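PDB 5W4A: P-granule scaffold from Caenorhabditis japonica, which probably serves as a scaffold of germ-line P granules, with a role in the mRNA repression these granules carry out. Local coordinates for residues C[96-99]-C[100-103]. Numbering follows the deposited sequence.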
ATOM      1  N   ASN C  96      14.384 -21.398  14.484  1.00 27.11           N
ATOM      2  CA  ASN C  96      13.206 -22.212  14.215  1.00 23.55           C
ATOM      3  C   ASN C  96      13.365 -23.607  14.808  1.00 32.34           C
ATOM      4  O   ASN C  96      12.421 -24.154  15.383  1.00 26.90           O
ATOM      5  CB  ASN C  96      12.943 -22.268  12.720  1.00 27.62           C
ATOM      6  CG  ASN C  96      11.464 -22.366  12.398  1.00 27.47           C
ATOM      7  OD1 ASN C  96      10.624 -21.806  13.113  1.00 24.53           O
ATOM      8  ND2 ASN C  96      11.138 -23.047  11.319  1.00 35.40           N
ATOM      9  N   GLN C  97      14.558 -24.192  14.696  1.00 31.65           N
ATOM     10  CA  GLN C  97      14.789 -25.501  15.310  1.00 38.81           C
ATOM     11  C   GLN C  97      14.559 -25.452  16.819  1.00 28.95           C
ATOM     12  O   GLN C  97      13.932 -26.357  17.391  1.00 37.54           O
ATOM     13  CB  GLN C  97      16.206 -25.984  14.990  1.00 41.81           C
ATOM     14  CG  GLN C  97      16.626 -27.245  15.749  1.00 55.98           C
ATOM     15  CD  GLN C  97      18.072 -27.602  15.501  1.00 74.60           C
ATOM     16  OE1 GLN C  97      18.637 -27.264  14.460  1.00 79.55           O
ATOM     17  NE2 GLN C  97      18.688 -28.274  16.464  1.00 88.00           N
ATOM     18  N   ASP C  98      15.050 -24.393  17.478  1.00 32.20           N
ATOM     19  CA  ASP C  98      14.870 -24.200  18.918  1.00 39.47           C
ATOM     20  C   ASP C  98      13.400 -24.166  19.315  1.00 47.26           C
ATOM     21  O   ASP C  98      13.035 -24.580  20.422  1.00 39.97           O
ATOM     22  CB  ASP C  98      15.516 -22.879  19.345  1.00 48.00           C
ATOM     23  CG  ASP C  98      16.745 -23.053  20.199  1.00 64.06           C
ATOM     24  OD1 ASP C  98      17.145 -24.201  20.487  1.00 61.70           O
ATOM     25  OD2 ASP C  98      17.305 -22.001  20.582  1.00 61.65           O
ATOM     26  N   LEU C  99      12.549 -23.587  18.468  1.00 30.84           N
ATOM     27  CA  LEU C  99      11.150 -23.425  18.832  1.00 28.12           C
ATOM     28  C   LEU C  99      10.397 -24.751  18.812  1.00 23.50           C
ATOM     29  O   LEU C  99       9.376 -24.881  19.504  1.00 26.66           O
ATOM     30  CB  LEU C  99      10.470 -22.426  17.887  1.00 23.25           C
ATOM     31  CG  LEU C  99      10.838 -20.947  17.973  1.00 26.03           C
ATOM     32  CD1 LEU C  99      10.134 -20.221  16.862  1.00 27.50           C
ATOM     33  CD2 LEU C  99      10.436 -20.342  19.314  1.00 29.71           C
ATOM     34  N   ALA C 100      10.873 -25.717  18.042  1.00 29.63           N
ATOM     35  CA  ALA C 100      10.089 -26.920  17.793  1.00 30.52           C
ATOM     36  C   ALA C 100       9.837 -27.701  19.077  1.00 27.15           C
ATOM     37  O   ALA C 100       8.802 -28.364  19.201  1.00 24.14           O
ATOM     38  CB  ALA C 100      10.802 -27.804  16.777  1.00 34.97           C
ATOM     39  N   ARG C 101      10.793 -27.675  20.012  1.00 29.18           N
ATOM     40  CA  ARG C 101      10.645 -28.401  21.270  1.00 37.00           C
ATOM     41  C   ARG C 101       9.443 -27.904  22.056  1.00 30.08           C
ATOM     42  O   ARG C 101       8.886 -28.637  22.893  1.00 29.18           O
ATOM     43  CB  ARG C 101      11.914 -28.237  22.119  1.00 44.00           C
ATOM     44  CG  ARG C 101      13.216 -28.432  21.362  1.00 62.58           C
ATOM     45  CD  ARG C 101      14.438 -28.329  22.279  1.00 67.97           C
ATOM     46  NE  ARG C 101      14.812 -26.943  22.575  1.00 72.86           N
ATOM     47  CZ  ARG C 101      14.674 -26.347  23.758  1.00 69.55           C
ATOM     48  NH1 ARG C 101      14.166 -26.994  24.802  1.00 63.01           N
ATOM     49  NH2 ARG C 101      15.058 -25.088  23.904  1.00 72.65           N
ATOM     50  N   PHE C 102       9.061 -26.655  21.829  1.00 26.32           N
ATOM     51  CA  PHE C 102       7.940 -26.009  22.483  1.00 27.73           C
ATOM     52  C   PHE C 102       6.672 -26.071  21.650  1.00 25.29           C
ATOM     53  O   PHE C 102       5.705 -25.381  21.976  1.00 25.59           O
ATOM     54  CB  PHE C 102       8.292 -24.546  22.772  1.00 31.35           C
ATOM     55  CG  PHE C 102       9.541 -24.389  23.589  1.00 40.96           C
ATOM     56  CD1 PHE C 102       9.504 -24.543  24.964  1.00 44.23           C
ATOM     57  CD2 PHE C 102      10.755 -24.112  22.982  1.00 39.60           C
ATOM     58  CE1 PHE C 102      10.659 -24.412  25.721  1.00 49.07           C
ATOM     59  CE2 PHE C 102      11.913 -23.986  23.730  1.00 50.59           C
ATOM     60  CZ  PHE C 102      11.861 -24.135  25.102  1.00 44.65           C
ATOM     61  N   ASN C 103       6.679 -26.855  20.569  1.00 25.41           N
ATOM     62  CA  ASN C 103       5.561 -26.930  19.620  1.00 22.42           C
ATOM     63  C   ASN C 103       5.285 -25.601  18.933  1.00 22.94           C
ATOM     64  O   ASN C 103       4.160 -25.315  18.508  1.00 21.46           O
ATOM     65  CB  ASN C 103       4.288 -27.461  20.304  1.00 23.25           C
ATOM     66  CG  ASN C 103       4.436 -28.879  20.752  1.00 30.12           C
ATOM     67  OD1 ASN C 103       4.433 -29.164  21.966  1.00 29.25           O
ATOM     68  ND2 ASN C 103       4.597 -29.809  19.795  1.00 27.12           N
TER
HETATM   69  O   HOH W   1      17.524 -26.772  20.670  1.00 66.99           O
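Where L99 receives F102 N on its carbonyl O at 2.9 Å, helix 89-100 tightens into i to i+3 bonding: A100 N likewise reaches Q97 O at 3.2 Å, its i to i+4 bond to N96 O being weak. The side chains of this last turn illustrate how a helix end is dressed differently on its two sides. D98 and R101 run alongside each other on the solvent side, their carboxylate and guanidinium planes turned 72° apart. With OD1 of D98 4.1 Å from NH2 of R101, the opposite charges probably help to hold the pair side by side but lie beyond salt-bridge distance; a water spans them instead, donating to D98 OD1 at 2.6 Å and weakly accepting from R101 NE. A bend at chi3 (-80°) brings the guanidinium alongside the F102 ring, whose CE2 lies over one of its faces, displaced toward the guanidinium rim. With CG of F102 anti to the carbonyl carbon (chi1 -56°), the ring is swung toward the preceding turn and meets L99 O and D98 O with its edge, CD2 lying 3.5 Å from D98 O. Facing the protein instead, L99 packs on I74, L75 and M78 of helix 71-84, while the buried amide of N96 bonds to S109 through ND2 and to H106 N and T105 OG1 through OD1, tying the helix to the chain that follows. A100 to N103 form a type I turn closed by N103 N on A100 O (2.9 Å); with N103 at positive phi as C-prime and L104 N returning to L99 O, the whole is a Schellman motif terminating the helix.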